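Long-range contacts in UPF0201 protein MJ1564 (Methanocaldococcus jannaschii DSM 2661, PDB 2PZZ), which is of unknown function, resembling RNA-binding proteins in structure although a role in binding RNA is considered unlikely: residues A[8-12]-A[39-44]; A[55-59]-A[122-126]; A[78-84]-A[104-110]. All blocks are in the same frame, centred on the assembly; numbering follows the deposited sequence.

Contact 1: A[8-12]-A[39-44]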
loop_
_atom_site.group_PDB
_atom_site.type_symbol
_atom_site.label_atom_id
_atom_site.label_comp_id
_atom_site.label_asym_id
_atom_site.label_seq_id
_atom_site.Cartn_x
_atom_site.Cartn_y
_atom_site.Cartn_z
ATOM N N ALA A 8 -10.159 -3.999 -4.436
ATOM C CA ALA A 8 -9.082 -3.292 -3.747
ATOM C C ALA A 8 -8.866 -3.952 -2.409
ATOM O O ALA A 8 -9.795 -4.048 -1.608
ATOM C CB ALA A 8 -9.458 -1.822 -3.539
ATOM N N LYS A 9 -7.648 -4.418 -2.165
ATOM C CA LYS A 9 -7.347 -5.065 -0.894
ATOM C C LYS A 9 -7.234 -3.975 0.168
ATOM O O LYS A 9 -6.963 -2.819 -0.144
ATOM C CB LYS A 9 -6.015 -5.838 -0.969
ATOM C CG LYS A 9 -4.756 -4.959 -0.875
ATOM C CD LYS A 9 -3.465 -5.785 -0.709
ATOM C CE LYS A 9 -3.162 -6.639 -1.945
ATOM N NZ LYS A 9 -1.797 -7.280 -1.919
ATOM N N VAL A 10 -7.478 -4.360 1.412
ATOM C CA VAL A 10 -7.360 -3.472 2.546
ATOM C C VAL A 10 -6.410 -4.209 3.473
ATOM O O VAL A 10 -6.759 -5.243 4.045
ATOM C CB VAL A 10 -8.697 -3.261 3.296
ATOM C CG1 VAL A 10 -8.430 -2.498 4.609
ATOM C CG2 VAL A 10 -9.664 -2.485 2.433
ATOM N N LYS A 11 -5.197 -3.693 3.598
ATOM C CA LYS A 11 -4.214 -4.325 4.464
ATOM C C LYS A 11 -4.509 -4.051 5.934
ATOM O O LYS A 11 -5.199 -3.081 6.271
ATOM C CB LYS A 11 -2.825 -3.838 4.077
ATOM C CG LYS A 11 -2.461 -4.225 2.644
ATOM C CD LYS A 11 -0.979 -3.993 2.387
ATOM C CE LYS A 11 -0.556 -4.617 1.078
ATOM N NZ LYS A 11 0.922 -4.579 0.905
ATOM N N PRO A 12 -4.002 -4.915 6.835
ATOM C CA PRO A 12 -4.206 -4.779 8.281
ATOM C C PRO A 12 -4.043 -3.362 8.851
ATOM O O PRO A 12 -4.815 -2.956 9.720
ATOM C CB PRO A 12 -3.175 -5.749 8.860
ATOM C CG PRO A 12 -3.224 -6.885 7.863
ATOM C CD PRO A 12 -3.215 -6.131 6.529
ATOM N N ASN A 39 -5.594 -12.929 8.517
ATOM C CA ASN A 39 -4.631 -12.105 9.242
ATOM C C ASN A 39 -4.955 -10.612 9.168
ATOM O O ASN A 39 -4.072 -9.800 8.912
ATOM C CB ASN A 39 -3.219 -12.346 8.696
ATOM C CG ASN A 39 -2.797 -13.799 8.788
ATOM O OD1 ASN A 39 -2.385 -14.404 7.793
ATOM N ND2 ASN A 39 -2.890 -14.370 9.987
ATOM N N GLU A 40 -6.223 -10.268 9.390
ATOM C CA GLU A 40 -6.691 -8.884 9.368
ATOM C C GLU A 40 -6.748 -8.241 7.983
ATOM O O GLU A 40 -6.982 -7.036 7.874
ATOM C CB GLU A 40 -5.841 -8.002 10.294
ATOM C CG GLU A 40 -5.770 -8.465 11.750
ATOM C CD GLU A 40 -7.128 -8.543 12.437
ATOM O OE1 GLU A 40 -7.889 -7.553 12.407
ATOM O OE2 GLU A 40 -7.434 -9.601 13.027
ATOM N N PHE A 41 -6.515 -9.028 6.933
ATOM C CA PHE A 41 -6.606 -8.495 5.575
ATOM C C PHE A 41 -8.086 -8.492 5.166
ATOM O O PHE A 41 -8.902 -9.254 5.696
ATOM C CB PHE A 41 -5.833 -9.358 4.565
ATOM C CG PHE A 41 -4.344 -9.126 4.561
ATOM C CD1 PHE A 41 -3.547 -9.572 5.613
ATOM C CD2 PHE A 41 -3.743 -8.456 3.499
ATOM C CE1 PHE A 41 -2.161 -9.350 5.606
ATOM C CE2 PHE A 41 -2.362 -8.228 3.483
ATOM C CZ PHE A 41 -1.568 -8.676 4.534
ATOM N N GLY A 42 -8.424 -7.639 4.210
ATOM C CA GLY A 42 -9.791 -7.571 3.730
ATOM C C GLY A 42 -9.776 -7.142 2.287
ATOM O O GLY A 42 -8.706 -6.973 1.713
ATOM N N GLU A 43 -10.953 -6.951 1.697
ATOM C CA GLU A 43 -11.033 -6.537 0.306
ATOM C C GLU A 43 -12.388 -5.939 -0.064
ATOM O O GLU A 43 -13.433 -6.425 0.383
ATOM C CB GLU A 43 -10.750 -7.740 -0.594
ATOM C CG GLU A 43 -10.962 -7.498 -2.074
ATOM C CD GLU A 43 -10.752 -8.762 -2.909
ATOM O OE1 GLU A 43 -11.456 -9.769 -2.668
ATOM O OE2 GLU A 43 -9.889 -8.748 -3.812
ATOM N N TRP A 44 -12.362 -4.881 -0.875
ATOM C CA TRP A 44 -13.588 -4.256 -1.349
ATOM C C TRP A 44 -13.794 -4.744 -2.777
ATOM O O TRP A 44 -12.848 -4.790 -3.545
ATOM C CB TRP A 44 -13.479 -2.714 -1.417
ATOM C CG TRP A 44 -13.608 -1.991 -0.120
ATOM C CD1 TRP A 44 -12.593 -1.490 0.647
ATOM C CD2 TRP A 44 -14.827 -1.684 0.572
ATOM N NE1 TRP A 44 -13.104 -0.890 1.774
ATOM C CE2 TRP A 44 -14.471 -0.992 1.752
ATOM C CE3 TRP A 44 -16.184 -1.926 0.309
ATOM C CZ2 TRP A 44 -15.432 -0.533 2.675
ATOM C CZ3 TRP A 44 -17.142 -1.471 1.226
ATOM C CH2 TRP A 44 -16.756 -0.778 2.398
HETATM O O HOH W 1 -8.379 -5.037 6.526
#

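Contact 2: A[55-59]-A[122-126]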
loop_
_atom_site.group_PDB
_atom_site.type_symbol
_atom_site.label_atom_id
_atom_site.label_comp_id
_atom_site.label_asym_id
_atom_site.label_seq_id
_atom_site.Cartn_x
_atom_site.Cartn_y
_atom_site.Cartn_z
ATOM N N LYS A 55 -13.189 9.784 -16.726
ATOM C CA LYS A 55 -12.938 10.556 -17.947
ATOM C C LYS A 55 -12.623 12.021 -17.660
ATOM O O LYS A 55 -11.790 12.627 -18.330
ATOM C CB LYS A 55 -14.140 10.478 -18.883
ATOM C CG LYS A 55 -14.417 9.082 -19.414
ATOM C CD LYS A 55 -15.578 9.083 -20.381
ATOM C CE LYS A 55 -15.807 7.692 -20.947
ATOM N NZ LYS A 55 -17.041 7.594 -21.797
ATOM N N GLU A 56 -13.298 12.589 -16.671
ATOM C CA GLU A 56 -13.064 13.981 -16.297
ATOM C C GLU A 56 -11.655 14.144 -15.743
ATOM O O GLU A 56 -10.922 15.044 -16.145
ATOM C CB GLU A 56 -14.042 14.421 -15.209
ATOM C CG GLU A 56 -15.468 14.620 -15.648
ATOM C CD GLU A 56 -16.399 14.764 -14.459
ATOM O OE1 GLU A 56 -15.969 15.347 -13.435
ATOM O OE2 GLU A 56 -17.559 14.304 -14.551
ATOM N N LEU A 57 -11.277 13.260 -14.823
ATOM C CA LEU A 57 -9.965 13.346 -14.199
ATOM C C LEU A 57 -8.819 13.181 -15.180
ATOM O O LEU A 57 -7.799 13.873 -15.066
ATOM C CB LEU A 57 -9.853 12.331 -13.063
ATOM C CG LEU A 57 -10.884 12.528 -11.942
ATOM C CD1 LEU A 57 -10.776 11.404 -10.946
ATOM C CD2 LEU A 57 -10.665 13.884 -11.257
ATOM N N LEU A 58 -8.966 12.286 -16.152
ATOM C CA LEU A 58 -7.899 12.107 -17.135
ATOM C C LEU A 58 -7.730 13.425 -17.919
ATOM O O LEU A 58 -6.617 13.851 -18.201
ATOM C CB LEU A 58 -8.225 10.956 -18.103
ATOM C CG LEU A 58 -8.472 9.547 -17.518
ATOM C CD1 LEU A 58 -8.860 8.594 -18.627
ATOM C CD2 LEU A 58 -7.241 9.046 -16.809
ATOM N N ARG A 59 -8.836 14.072 -18.266
ATOM C CA ARG A 59 -8.755 15.334 -19.005
ATOM C C ARG A 59 -8.195 16.421 -18.088
ATOM O O ARG A 59 -7.226 17.091 -18.444
ATOM C CB ARG A 59 -10.143 15.701 -19.554
ATOM C CG ARG A 59 -10.562 14.750 -20.680
ATOM C CD ARG A 59 -12.057 14.702 -20.913
ATOM N NE ARG A 59 -12.369 13.814 -22.033
ATOM C CZ ARG A 59 -12.200 12.492 -22.019
ATOM N NH1 ARG A 59 -11.722 11.883 -20.936
ATOM N NH2 ARG A 59 -12.505 11.778 -23.091
ATOM N N ASP A 122 -12.953 6.569 -26.521
ATOM C CA ASP A 122 -13.912 7.457 -25.894
ATOM C C ASP A 122 -13.421 7.928 -24.522
ATOM O O ASP A 122 -13.608 9.090 -24.151
ATOM C CB ASP A 122 -15.242 6.717 -25.759
ATOM C CG ASP A 122 -16.338 7.582 -25.203
ATOM O OD1 ASP A 122 -16.333 7.837 -23.984
ATOM O OD2 ASP A 122 -17.208 8.012 -25.989
ATOM N N ILE A 123 -12.789 7.021 -23.779
ATOM C CA ILE A 123 -12.281 7.343 -22.451
ATOM C C ILE A 123 -10.993 8.158 -22.507
ATOM O O ILE A 123 -10.886 9.205 -21.862
ATOM C CB ILE A 123 -12.025 6.063 -21.629
ATOM C CG1 ILE A 123 -13.359 5.357 -21.361
ATOM C CG2 ILE A 123 -11.340 6.407 -20.300
ATOM C CD1 ILE A 123 -13.226 4.036 -20.583
ATOM N N ALA A 124 -10.023 7.667 -23.275
ATOM C CA ALA A 124 -8.730 8.319 -23.424
ATOM C C ALA A 124 -8.410 8.532 -24.903
ATOM O O ALA A 124 -7.687 7.743 -25.517
ATOM C CB ALA A 124 -7.634 7.473 -22.756
ATOM N N PRO A 125 -8.953 9.611 -25.494
ATOM C CA PRO A 125 -8.751 9.970 -26.899
ATOM C C PRO A 125 -7.335 10.468 -27.156
ATOM O O PRO A 125 -6.731 11.114 -26.288
ATOM C CB PRO A 125 -9.762 11.098 -27.122
ATOM C CG PRO A 125 -10.756 10.922 -26.025
ATOM C CD PRO A 125 -9.915 10.530 -24.866
ATOM N N ARG A 126 -6.816 10.187 -28.348
ATOM C CA ARG A 126 -5.488 10.654 -28.712
ATOM C C ARG A 126 -5.489 12.178 -28.672
ATOM O O ARG A 126 -6.555 12.798 -28.593
ATOM C CB ARG A 126 -5.120 10.187 -30.124
ATOM C CG ARG A 126 -4.970 8.685 -30.250
ATOM C CD ARG A 126 -4.291 8.295 -31.549
ATOM N NE ARG A 126 -3.939 6.875 -31.562
ATOM C CZ ARG A 126 -3.221 6.270 -30.616
ATOM N NH1 ARG A 126 -2.772 6.954 -29.571
ATOM N NH2 ARG A 126 -2.960 4.974 -30.709
#

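Contact 3: A[78-84]-A[104-110]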
loop_
_atom_site.group_PDB
_atom_site.type_symbol
_atom_site.label_atom_id
_atom_site.label_comp_id
_atom_site.label_asym_id
_atom_site.label_seq_id
_atom_site.Cartn_x
_atom_site.Cartn_y
_atom_site.Cartn_z
ATOM N N ASN A 78 -12.967 -8.307 -25.412
ATOM C CA ASN A 78 -14.123 -7.532 -24.951
ATOM C C ASN A 78 -13.879 -6.746 -23.668
ATOM O O ASN A 78 -14.827 -6.333 -23.000
ATOM C CB ASN A 78 -15.305 -8.478 -24.740
ATOM C CG ASN A 78 -15.431 -9.498 -25.856
ATOM O OD1 ASN A 78 -15.258 -10.703 -25.643
ATOM N ND2 ASN A 78 -15.709 -9.019 -27.056
ATOM N N ALA A 79 -12.613 -6.528 -23.327
ATOM C CA ALA A 79 -12.298 -5.816 -22.101
ATOM C C ALA A 79 -10.891 -5.234 -22.058
ATOM O O ALA A 79 -10.131 -5.328 -23.013
ATOM C CB ALA A 79 -12.493 -6.749 -20.921
ATOM N N THR A 80 -10.579 -4.600 -20.932
ATOM C CA THR A 80 -9.265 -4.032 -20.670
ATOM C C THR A 80 -9.168 -3.940 -19.157
ATOM O O THR A 80 -10.184 -3.891 -18.466
ATOM C CB THR A 80 -9.061 -2.633 -21.299
ATOM O OG1 THR A 80 -7.686 -2.254 -21.144
ATOM C CG2 THR A 80 -9.945 -1.584 -20.627
ATOM N N LYS A 81 -7.952 -3.951 -18.634
ATOM C CA LYS A 81 -7.771 -3.879 -17.191
ATOM C C LYS A 81 -6.537 -3.052 -16.885
ATOM O O LYS A 81 -5.710 -2.816 -17.762
ATOM C CB LYS A 81 -7.625 -5.285 -16.613
ATOM C CG LYS A 81 -6.454 -6.060 -17.182
ATOM C CD LYS A 81 -6.568 -7.550 -16.866
ATOM C CE LYS A 81 -5.384 -8.326 -17.440
ATOM N NZ LYS A 81 -5.580 -9.806 -17.330
ATOM N N PHE A 82 -6.438 -2.593 -15.643
ATOM C CA PHE A 82 -5.313 -1.781 -15.205
ATOM C C PHE A 82 -5.474 -1.534 -13.722
ATOM O O PHE A 82 -6.502 -1.875 -13.127
ATOM C CB PHE A 82 -5.294 -0.449 -15.970
ATOM C CG PHE A 82 -6.565 0.346 -15.826
ATOM C CD1 PHE A 82 -6.729 1.242 -14.768
ATOM C CD2 PHE A 82 -7.616 0.168 -16.725
ATOM C CE1 PHE A 82 -7.921 1.953 -14.602
ATOM C CE2 PHE A 82 -8.821 0.877 -16.568
ATOM C CZ PHE A 82 -8.971 1.771 -15.503
ATOM N N TYR A 83 -4.453 -0.941 -13.128
ATOM C CA TYR A 83 -4.465 -0.645 -11.707
ATOM C C TYR A 83 -4.408 0.853 -11.495
ATOM O O TYR A 83 -3.969 1.585 -12.369
ATOM C CB TYR A 83 -3.263 -1.293 -11.022
ATOM C CG TYR A 83 -3.380 -2.790 -10.871
ATOM C CD1 TYR A 83 -3.112 -3.647 -11.937
ATOM C CD2 TYR A 83 -3.776 -3.348 -9.662
ATOM C CE1 TYR A 83 -3.236 -5.030 -11.795
ATOM C CE2 TYR A 83 -3.903 -4.725 -9.508
ATOM C CZ TYR A 83 -3.630 -5.557 -10.579
ATOM O OH TYR A 83 -3.749 -6.914 -10.415
ATOM N N LEU A 84 -4.886 1.304 -10.341
ATOM C CA LEU A 84 -4.849 2.722 -10.003
ATOM C C LEU A 84 -4.126 2.829 -8.679
ATOM O O LEU A 84 -4.294 1.977 -7.789
ATOM C CB LEU A 84 -6.255 3.304 -9.863
ATOM C CG LEU A 84 -7.075 3.423 -11.150
ATOM C CD1 LEU A 84 -8.435 4.039 -10.837
ATOM C CD2 LEU A 84 -6.323 4.272 -12.158
ATOM N N ILE A 104 -5.799 -0.241 -6.974
ATOM C CA ILE A 104 -7.183 -0.599 -7.205
ATOM C C ILE A 104 -7.174 -1.302 -8.555
ATOM O O ILE A 104 -6.761 -0.727 -9.550
ATOM C CB ILE A 104 -8.112 0.665 -7.292
ATOM C CG1 ILE A 104 -8.094 1.448 -5.964
ATOM C CG2 ILE A 104 -9.560 0.245 -7.560
ATOM C CD1 ILE A 104 -6.809 2.153 -5.689
ATOM N N PHE A 105 -7.606 -2.555 -8.577
ATOM C CA PHE A 105 -7.635 -3.327 -9.810
ATOM C C PHE A 105 -8.935 -3.024 -10.545
ATOM O O PHE A 105 -10.010 -3.252 -10.006
ATOM C CB PHE A 105 -7.550 -4.817 -9.479
ATOM C CG PHE A 105 -7.632 -5.704 -10.681
ATOM C CD1 PHE A 105 -6.963 -5.367 -11.852
ATOM C CD2 PHE A 105 -8.352 -6.893 -10.632
ATOM C CE1 PHE A 105 -7.007 -6.207 -12.971
ATOM C CE2 PHE A 105 -8.404 -7.742 -11.736
ATOM C CZ PHE A 105 -7.728 -7.398 -12.913
ATOM N N VAL A 106 -8.823 -2.527 -11.773
ATOM C CA VAL A 106 -9.987 -2.147 -12.572
ATOM C C VAL A 106 -10.160 -2.875 -13.903
ATOM O O VAL A 106 -9.252 -2.898 -14.738
ATOM C CB VAL A 106 -9.962 -0.637 -12.916
ATOM C CG1 VAL A 106 -11.210 -0.278 -13.715
ATOM C CG2 VAL A 106 -9.856 0.207 -11.646
ATOM N N LYS A 107 -11.360 -3.406 -14.114
ATOM C CA LYS A 107 -11.686 -4.122 -15.345
ATOM C C LYS A 107 -12.920 -3.509 -16.007
ATOM O O LYS A 107 -14.000 -3.440 -15.410
ATOM C CB LYS A 107 -11.956 -5.595 -15.026
ATOM C CG LYS A 107 -11.783 -6.543 -16.195
ATOM C CD LYS A 107 -12.301 -7.943 -15.859
ATOM C CE LYS A 107 -11.719 -8.483 -14.558
ATOM N NZ LYS A 107 -10.262 -8.759 -14.676
ATOM N N ILE A 108 -12.756 -3.053 -17.239
ATOM C CA ILE A 108 -13.853 -2.464 -17.983
ATOM C C ILE A 108 -14.318 -3.478 -19.026
ATOM O O ILE A 108 -13.556 -3.827 -19.933
ATOM C CB ILE A 108 -13.408 -1.186 -18.686
ATOM C CG1 ILE A 108 -13.064 -0.119 -17.643
ATOM C CG2 ILE A 108 -14.499 -0.715 -19.635
ATOM C CD1 ILE A 108 -12.352 1.111 -18.214
ATOM N N LEU A 109 -15.559 -3.945 -18.894
ATOM C CA LEU A 109 -16.119 -4.942 -19.803
ATOM C C LEU A 109 -17.126 -4.340 -20.779
ATOM O O LEU A 109 -18.061 -3.648 -20.381
ATOM C CB LEU A 109 -16.809 -6.055 -19.003
ATOM C CG LEU A 109 -16.106 -6.567 -17.739
ATOM C CD1 LEU A 109 -17.009 -7.563 -17.012
ATOM C CD2 LEU A 109 -14.779 -7.223 -18.106
ATOM N N ALA A 110 -16.926 -4.605 -22.064
ATOM C CA ALA A 110 -17.833 -4.109 -23.098
ATOM C C ALA A 110 -18.942 -5.142 -23.269
ATOM O O ALA A 110 -18.672 -6.337 -23.202
ATOM C CB ALA A 110 -17.080 -3.937 -24.410
#

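Contact 1: A[8-12]-A[39-44]
Ala8 and Val10 pair with Trp44 and Gly42 as antiparallel hydrogen-bonded pairs, where the end of strand 3-10 (residues 8-10) runs at 147° to the start of strand 42-48 (residues 42-44), side by side in the five-stranded sheet. Lys9 and Glu43 form the non-hydrogen-bonded pair between them. Trp44 N gives the straightest of the four bonds, to Ala8 O at 2.8 Å. Val10 N comes to Gly42 O from well above the carbonyl plane, at 2.9 Å. Val10 O accepts from Gly42 N and also from a water, which in turn donates to Glu40 O, so the water joins the two segments just past the last pair.

Val10 and Trp44 share one face of the sheet with Ala8. Val10 turns CG2 beside its own backbone N, with CG1 anti to it (chi1 171°), and CG2 meets Trp44 CD1 at 3.6 Å. The indole nitrogen of Trp44 is bound to Lys16 O. Helix 16-26 packs on this face, with Val19 touching both Ala8 and Val10.

Beyond the strand, Pro12 lies over one face of the Phe41 ring. Pro12 CD sits 3.4 Å from the centroid of the Phe41 ring, almost on the ring normal, in a CH-pi contact. Pro12 CG is 3.5 Å from Phe41 CE1. Lys11 runs alongside the same ring, and its CG is the atom that approaches. The backbone ladder stops at Val10 and Gly42. Past it, the segments are held by the water and by Pro12 on Phe41, both of which lie against Gln87 of the second subunit.

Contact 2: A[55-59]-A[122-126]
Lys55 and Arg59 of helix 52-60 make a mixed polar and apolar contact with the C-terminal end of helix 116-123 and the turn after it. Arg59 supplies most of the polar bonds. Arg59 NH1 donates to Ile123 O at 3.0 Å, near the guanidinium plane. Arg59 NH2 adds weak bonds to Ile123 O and to Asp122 O, the latter at 3.1 Å. Arg59 NH1 also donates to Lys55 O at 2.7 Å, one turn back in its own helix. That bond and the one to Ile123 O together restrain the rotation of the guanidinium. The Pro125 and Arg59 side chains cross at about a right angle, with Pro125 CD 3.4 Å from Arg59 NH2.

This is an arginine binding the carbonyls at a helix C-terminus, since Ala124 is the first residue to leave helical geometry. The positive charge there probably interacts favourably with the helix dipole.

Lys55 is extended beyond CG and crosses Ile123 to form a salt bridge with Asp122. The modelled NZ to OD1 distance is too short to be reliable. On the buried side, Leu58 CD1 meets Ile123 CG2 at 3.7 Å. Ala67 of helix 64-73 touches both Leu58 and Ala124.

Contact 3: A[78-84]-A[104-110]
Phe82 O accepts from Val106 N at 2.8 Å, nearly in line with its C=O bond. Phe82 N returns a bond to Val106 O, closing one of three antiparallel hydrogen-bonded pairs. The others are Thr80 with Ile108 and Leu84 with Ile104. A last bond, Ala110 N to Asn78 O at 2.9 Å, continues the ladder beyond the strand ends.

Phe82 and Val106 lie side by side on one face. Phe82 CG stands between its backbone N and carbonyl carbon (chi1 57°), which brings the ring over its neighbour. Val106 CB makes a CH-pi contact over one face of the Phe82 ring, 3.9 Å from its centroid, and Val106 CG1 is 3.5 Å from Phe82 CZ. Ile108 CD1 meets the ring at its edge, 3.9 Å from Phe82 CE2.

The other face carries Tyr83 and Phe105 as an offset stack. Their centroids are 4.9 Å apart and their planes differ by 26°. Phe105 CD1 lies over the tyrosine ring, 3.6 Å from Tyr83 CZ. Lys81 brings CB to Phe105 CE1 at 3.8 Å.

Strand 79-84 is outermost in the sheet of this chain, while strand 104-109 also pairs with strand 3-10. Helix 64-73 packs on Phe82 and accepts the Thr80 hydroxyl at Leu71 O. Helix 116-123 packs on Thr80 and Ile108.

In the fold
Contact 1 closes first along the chain. Contact 2 opens next, and contact 3 is nested inside its loop. Contacts 1 and 3 belong to one antiparallel sheet, ordered 31-36, 42-48, 3-10, 104-109, 79-84, with centres about 20 Å apart. They lie on either side of the pairing of strands 3-10 and 104-109, and Ala8 packs on Ile104. Contact 2 joins helices 52-60 and 116-123. It touches contact 3 through Ile123 and Ile108, linking helix 116-123 to the sheet. Contacts 1 and 2 lie about 30 Å apart between centres, on opposite sides of the chain's centre. Contact 1 alone touches the second subunit, so the three span the chain from dimer side to far helices.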